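PDB 6NPS: AxyAgu115A, which probably acts as a family GH115 alpha-glucuronidase, hydrolysing glucuronic acid side groups from arabinoglucuronoxylan. Local coordinates for residues I90-V102 with A112-G126. The protein carries 3 engineered substitutions. Residues are numbered along the deposited sequence; the frame is centred on the assembly and turned at random.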
loop_
_atom_site.group_PDB
_atom_site.type_symbol
_atom_site.label_atom_id
_atom_site.label_comp_id
_atom_site.label_asym_id
_atom_site.label_seq_id
_atom_site.Cartn_x
_atom_site.Cartn_y
_atom_site.Cartn_z
ATOM N N ILE A 90 -25.462 -23.181 60.103
ATOM C CA ILE A 90 -25.289 -23.495 58.688
ATOM C C ILE A 90 -26.411 -24.342 58.115
ATOM O O ILE A 90 -26.510 -24.440 56.881
ATOM C CB ILE A 90 -23.938 -24.192 58.417
ATOM C CG1 ILE A 90 -23.971 -25.628 58.967
ATOM C CG2 ILE A 90 -22.740 -23.352 58.969
ATOM C CD1 ILE A 90 -22.686 -26.422 58.659
ATOM N N ALA A 91 -27.244 -24.964 58.960
ATOM C CA ALA A 91 -28.285 -25.875 58.490
ATOM C C ALA A 91 -29.227 -25.181 57.515
ATOM O O ALA A 91 -29.680 -24.056 57.760
ATOM C CB ALA A 91 -29.085 -26.419 59.678
ATOM N N GLY A 92 -29.543 -25.870 56.420
ATOM C CA GLY A 92 -30.440 -25.334 55.422
ATOM C C GLY A 92 -29.840 -24.332 54.448
ATOM O O GLY A 92 -30.475 -24.045 53.427
ATOM N N LYS A 93 -28.651 -23.776 54.729
ATOM C CA LYS A 93 -28.035 -22.791 53.850
ATOM C C LYS A 93 -27.362 -23.468 52.661
ATOM O O LYS A 93 -27.011 -24.642 52.708
ATOM C CB LYS A 93 -27.019 -21.945 54.608
ATOM C CG LYS A 93 -27.699 -20.987 55.567
ATOM C CD LYS A 93 -26.721 -20.064 56.203
ATOM C CE LYS A 93 -27.457 -19.085 57.106
ATOM N NZ LYS A 93 -26.473 -18.222 57.811
ATOM N N ARG A 94 -27.157 -22.694 51.590
ATOM C CA ARG A 94 -26.659 -23.205 50.322
ATOM C C ARG A 94 -25.143 -23.023 50.266
ATOM O O ARG A 94 -24.660 -21.894 50.354
ATOM C CB ARG A 94 -27.333 -22.462 49.171
ATOM C CG ARG A 94 -26.930 -22.930 47.767
ATOM C CD ARG A 94 -27.713 -22.209 46.645
ATOM N NE ARG A 94 -28.390 -20.990 47.097
ATOM C CZ ARG A 94 -27.863 -19.758 47.101
ATOM N NH1 ARG A 94 -26.613 -19.531 46.680
ATOM N NH2 ARG A 94 -28.590 -18.737 47.540
ATOM N N GLU A 95 -24.406 -24.125 50.110
ATOM C CA GLU A 95 -22.965 -24.098 49.869
ATOM C C GLU A 95 -22.214 -23.305 50.941
ATOM O O GLU A 95 -21.334 -22.499 50.646
ATOM C CB GLU A 95 -22.682 -23.553 48.464
ATOM C CG GLU A 95 -23.408 -24.380 47.392
ATOM C CD GLU A 95 -23.132 -23.958 45.940
ATOM O OE1 GLU A 95 -22.686 -22.825 45.680
ATOM O OE2 GLU A 95 -23.403 -24.783 45.038
ATOM N N VAL A 96 -22.550 -23.551 52.207
ATOM C CA VAL A 96 -21.877 -22.893 53.323
ATOM C C VAL A 96 -21.112 -23.939 54.144
ATOM O O VAL A 96 -21.508 -25.108 54.204
ATOM C CB VAL A 96 -22.952 -22.165 54.188
ATOM C CG1 VAL A 96 -22.516 -22.032 55.623
ATOM C CG2 VAL A 96 -23.282 -20.795 53.585
ATOM N N PHE A 97 -20.058 -23.523 54.859
ATOM C CA PHE A 97 -19.433 -24.472 55.776
ATOM C C PHE A 97 -19.045 -23.784 57.074
ATOM O O PHE A 97 -18.944 -22.557 57.157
ATOM C CB PHE A 97 -18.206 -25.161 55.141
ATOM C CG PHE A 97 -17.135 -24.209 54.742
ATOM C CD1 PHE A 97 -16.154 -23.833 55.650
ATOM C CD2 PHE A 97 -17.114 -23.669 53.469
ATOM C CE1 PHE A 97 -15.150 -22.935 55.275
ATOM C CE2 PHE A 97 -16.122 -22.782 53.088
ATOM C CZ PHE A 97 -15.139 -22.413 54.002
ATOM N N LEU A 98 -18.867 -24.613 58.093
ATOM C CA LEU A 98 -18.303 -24.240 59.381
ATOM C C LEU A 98 -16.913 -24.845 59.463
ATOM O O LEU A 98 -16.715 -26.012 59.105
ATOM C CB LEU A 98 -19.187 -24.770 60.515
ATOM C CG LEU A 98 -18.625 -24.784 61.936
ATOM C CD1 LEU A 98 -18.590 -23.356 62.528
ATOM C CD2 LEU A 98 -19.461 -25.715 62.802
ATOM N N PHE A 99 -15.945 -24.046 59.925
ATOM C CA PHE A 99 -14.536 -24.429 59.966
ATOM C C PHE A 99 -14.111 -24.034 61.379
ATOM O O PHE A 99 -13.939 -22.843 61.671
ATOM C CB PHE A 99 -13.777 -23.683 58.859
ATOM C CG PHE A 99 -12.340 -24.080 58.679
ATOM C CD1 PHE A 99 -11.984 -25.003 57.696
ATOM C CD2 PHE A 99 -11.341 -23.454 59.432
ATOM C CE1 PHE A 99 -10.642 -25.333 57.482
ATOM C CE2 PHE A 99 -9.986 -23.768 59.245
ATOM C CZ PHE A 99 -9.637 -24.718 58.261
ATOM N N GLN A 100 -14.009 -25.003 62.286
ATOM C CA GLN A 100 -13.917 -24.656 63.693
ATOM C C GLN A 100 -13.011 -25.636 64.421
ATOM O O GLN A 100 -13.136 -26.851 64.233
ATOM C CB GLN A 100 -15.311 -24.654 64.337
ATOM C CG GLN A 100 -15.290 -24.216 65.768
ATOM C CD GLN A 100 -16.677 -24.161 66.381
ATOM O OE1 GLN A 100 -17.658 -24.545 65.750
ATOM N NE2 GLN A 100 -16.758 -23.693 67.627
ATOM N N VAL A 101 -12.140 -25.102 65.306
ATOM C CA VAL A 101 -11.307 -25.938 66.169
ATOM C C VAL A 101 -12.070 -26.191 67.449
ATOM O O VAL A 101 -12.695 -25.271 68.002
ATOM C CB VAL A 101 -9.941 -25.278 66.450
ATOM C CG1 VAL A 101 -9.159 -26.046 67.489
ATOM C CG2 VAL A 101 -9.142 -25.140 65.163
ATOM N N VAL A 102 -12.022 -27.438 67.940
ATOM C CA VAL A 102 -12.814 -27.850 69.092
ATOM C C VAL A 102 -11.928 -28.678 70.017
ATOM O O VAL A 102 -11.006 -29.379 69.581
ATOM C CB VAL A 102 -14.071 -28.653 68.667
ATOM C CG1 VAL A 102 -15.069 -27.761 67.878
ATOM C CG2 VAL A 102 -13.651 -29.812 67.832
ATOM N N ALA A 112 -9.407 -30.999 67.531
ATOM C CA ALA A 112 -9.806 -31.350 66.185
ATOM C C ALA A 112 -10.188 -30.088 65.432
ATOM O O ALA A 112 -10.738 -29.130 65.997
ATOM C CB ALA A 112 -10.983 -32.344 66.166
ATOM N N LEU A 113 -9.904 -30.108 64.146
ATOM C CA LEU A 113 -10.474 -29.148 63.227
ATOM C C LEU A 113 -11.760 -29.762 62.673
ATOM O O LEU A 113 -11.720 -30.836 62.057
ATOM C CB LEU A 113 -9.465 -28.835 62.128
ATOM C CG LEU A 113 -9.985 -28.036 60.936
ATOM C CD1 LEU A 113 -10.576 -26.726 61.438
ATOM C CD2 LEU A 113 -8.846 -27.784 59.945
ATOM N N VAL A 114 -12.903 -29.116 62.900
ATOM C CA VAL A 114 -14.174 -29.633 62.387
ATOM C C VAL A 114 -14.530 -28.877 61.111
ATOM O O VAL A 114 -14.476 -27.640 61.071
ATOM C CB VAL A 114 -15.298 -29.529 63.434
ATOM C CG1 VAL A 114 -16.618 -30.012 62.837
ATOM C CG2 VAL A 114 -14.948 -30.385 64.639
ATOM N N ILE A 115 -14.853 -29.616 60.053
ATOM C CA ILE A 115 -15.233 -29.023 58.769
ATOM C C ILE A 115 -16.613 -29.590 58.441
ATOM O O ILE A 115 -16.734 -30.757 58.064
ATOM C CB ILE A 115 -14.205 -29.312 57.674
ATOM C CG1 ILE A 115 -12.807 -28.919 58.168
ATOM C CG2 ILE A 115 -14.585 -28.600 56.333
ATOM C CD1 ILE A 115 -11.699 -29.025 57.122
ATOM N N ALA A 116 -17.658 -28.791 58.654
ATOM C CA ALA A 116 -19.046 -29.211 58.458
ATOM C C ALA A 116 -19.668 -28.426 57.298
ATOM O O ALA A 116 -19.834 -27.209 57.396
ATOM C CB ALA A 116 -19.854 -29.008 59.739
ATOM N N GLY A 117 -20.059 -29.125 56.230
ATOM C CA GLY A 117 -20.785 -28.505 55.135
ATOM C C GLY A 117 -22.300 -28.554 55.294
ATOM O O GLY A 117 -22.864 -29.525 55.812
ATOM N N SER A 118 -22.966 -27.504 54.814
ATOM C CA SER A 118 -24.429 -27.504 54.837
ATOM C C SER A 118 -25.003 -28.493 53.840
ATOM O O SER A 118 -26.152 -28.926 53.992
ATOM C CB SER A 118 -24.972 -26.116 54.515
ATOM O OG SER A 118 -24.645 -25.775 53.155
ATOM N N ASP A 119 -24.225 -28.846 52.836
ATOM C CA ASP A 119 -24.632 -29.729 51.742
ATOM C C ASP A 119 -23.325 -30.228 51.128
ATOM O O ASP A 119 -22.240 -29.885 51.604
ATOM C CB ASP A 119 -25.547 -28.989 50.744
ATOM C CG ASP A 119 -24.915 -27.634 50.220
ATOM O OD1 ASP A 119 -23.670 -27.507 50.172
ATOM O OD2 ASP A 119 -25.664 -26.689 49.847
ATOM N N LYS A 120 -23.412 -31.017 50.058
ATOM C CA LYS A 120 -22.201 -31.614 49.497
ATOM C C LYS A 120 -21.168 -30.553 49.103
ATOM O O LYS A 120 -19.985 -30.638 49.485
ATOM C CB LYS A 120 -22.554 -32.480 48.297
ATOM C CG LYS A 120 -21.341 -32.825 47.467
ATOM C CD LYS A 120 -21.551 -34.089 46.652
ATOM C CE LYS A 120 -22.803 -34.012 45.838
ATOM N NZ LYS A 120 -23.070 -35.293 45.117
ATOM N N ARG A 121 -21.584 -29.548 48.320
ATOM C CA ARG A 121 -20.600 -28.587 47.834
ATOM C C ARG A 121 -20.058 -27.700 48.965
ATOM O O ARG A 121 -18.885 -27.308 48.923
ATOM C CB ARG A 121 -21.211 -27.744 46.695
ATOM C CG ARG A 121 -21.205 -28.430 45.298
ATOM C CD ARG A 121 -21.730 -27.461 44.190
ATOM N NE ARG A 121 -23.134 -27.102 44.408
ATOM C CZ ARG A 121 -24.144 -27.901 44.073
ATOM N NH1 ARG A 121 -23.893 -29.077 43.495
ATOM N NH2 ARG A 121 -25.402 -27.531 44.315
ATOM N N GLY A 122 -20.887 -27.377 49.966
ATOM C CA GLY A 122 -20.394 -26.689 51.151
ATOM C C GLY A 122 -19.283 -27.458 51.844
ATOM O O GLY A 122 -18.298 -26.868 52.298
ATOM N N THR A 123 -19.440 -28.782 51.978
ATOM C CA THR A 123 -18.363 -29.568 52.577
ATOM C C THR A 123 -17.121 -29.506 51.718
ATOM O O THR A 123 -16.001 -29.343 52.227
ATOM C CB THR A 123 -18.802 -31.024 52.764
ATOM O OG1 THR A 123 -20.100 -31.062 53.375
ATOM C CG2 THR A 123 -17.825 -31.801 53.658
ATOM N N ILE A 124 -17.301 -29.589 50.398
ATOM C CA ILE A 124 -16.156 -29.581 49.494
ATOM C C ILE A 124 -15.408 -28.270 49.585
ATOM O O ILE A 124 -14.165 -28.256 49.602
ATOM C CB ILE A 124 -16.623 -29.870 48.056
ATOM C CG1 ILE A 124 -17.036 -31.346 47.990
ATOM C CG2 ILE A 124 -15.534 -29.472 47.062
ATOM C CD1 ILE A 124 -17.698 -31.791 46.634
ATOM N N TYR A 125 -16.143 -27.145 49.634
ATOM C CA TYR A 125 -15.493 -25.839 49.782
ATOM C C TYR A 125 -14.764 -25.719 51.119
ATOM O O TYR A 125 -13.717 -25.071 51.198
ATOM C CB TYR A 125 -16.529 -24.714 49.650
ATOM C CG TYR A 125 -17.205 -24.692 48.289
ATOM C CD1 TYR A 125 -16.562 -25.200 47.153
ATOM C CD2 TYR A 125 -18.458 -24.131 48.137
ATOM C CE1 TYR A 125 -17.198 -25.182 45.889
ATOM C CE2 TYR A 125 -19.100 -24.109 46.881
ATOM C CZ TYR A 125 -18.478 -24.635 45.776
ATOM O OH TYR A 125 -19.156 -24.591 44.574
ATOM N N GLY A 126 -15.293 -26.351 52.166
ATOM C CA GLY A 126 -14.643 -26.277 53.469
ATOM C C GLY A 126 -13.369 -27.105 53.523
ATOM O O GLY A 126 -12.367 -26.689 54.123
HETATM O O HOH W 1 -27.998 -28.459 55.778
#
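A112 and V102 form the hydrogen-bonded pair nearest the turn among these two segments, in an antiparallel beta hairpin, strands 97-106 and 109-117, inside a four-stranded mixed sheet. V114 and A116 make hydrogen-bonded pairs with Q100 and L98, alternating with the non-hydrogen-bonded L113 and I115. On the face turned to helix 120-133, L113 lays CD1 over the centre of the F99 ring, 3.8 Å from the centroid. On the other face the V114 and V102 side chains cross at about a right angle, their CG2 methyls tight at 3.5 Å. The I115 side chain runs side by side with F99, its CD1 3.9 Å from F99 CE1. Past G117 one more backbone bond, S118 N to V96 O, is joined by side-chain bonds. S118 OG, held between its own N and carbonyl carbon (chi1 66°), donates to K93 O from above the carbonyl plane and accepts V96 N at 3.2 Å. D119 is the helix N-cap: OD1 receives G122 N at 2.8 Å, and OD2 takes E95 N on its syn side at 2.9 Å. With an alanine in its place, both amides would probably lose these acceptors, leaving the first helical turn without this cap. R121 NE forms a salt bridge with E95 OE2, modelled at a doubtfully short 2.4 Å; R171 pairs with E95 OE1. Finally, G126 CA sits over the centre of the F97 ring in a CH-pi contact, 3.4 Å from the centroid and 10° off the normal.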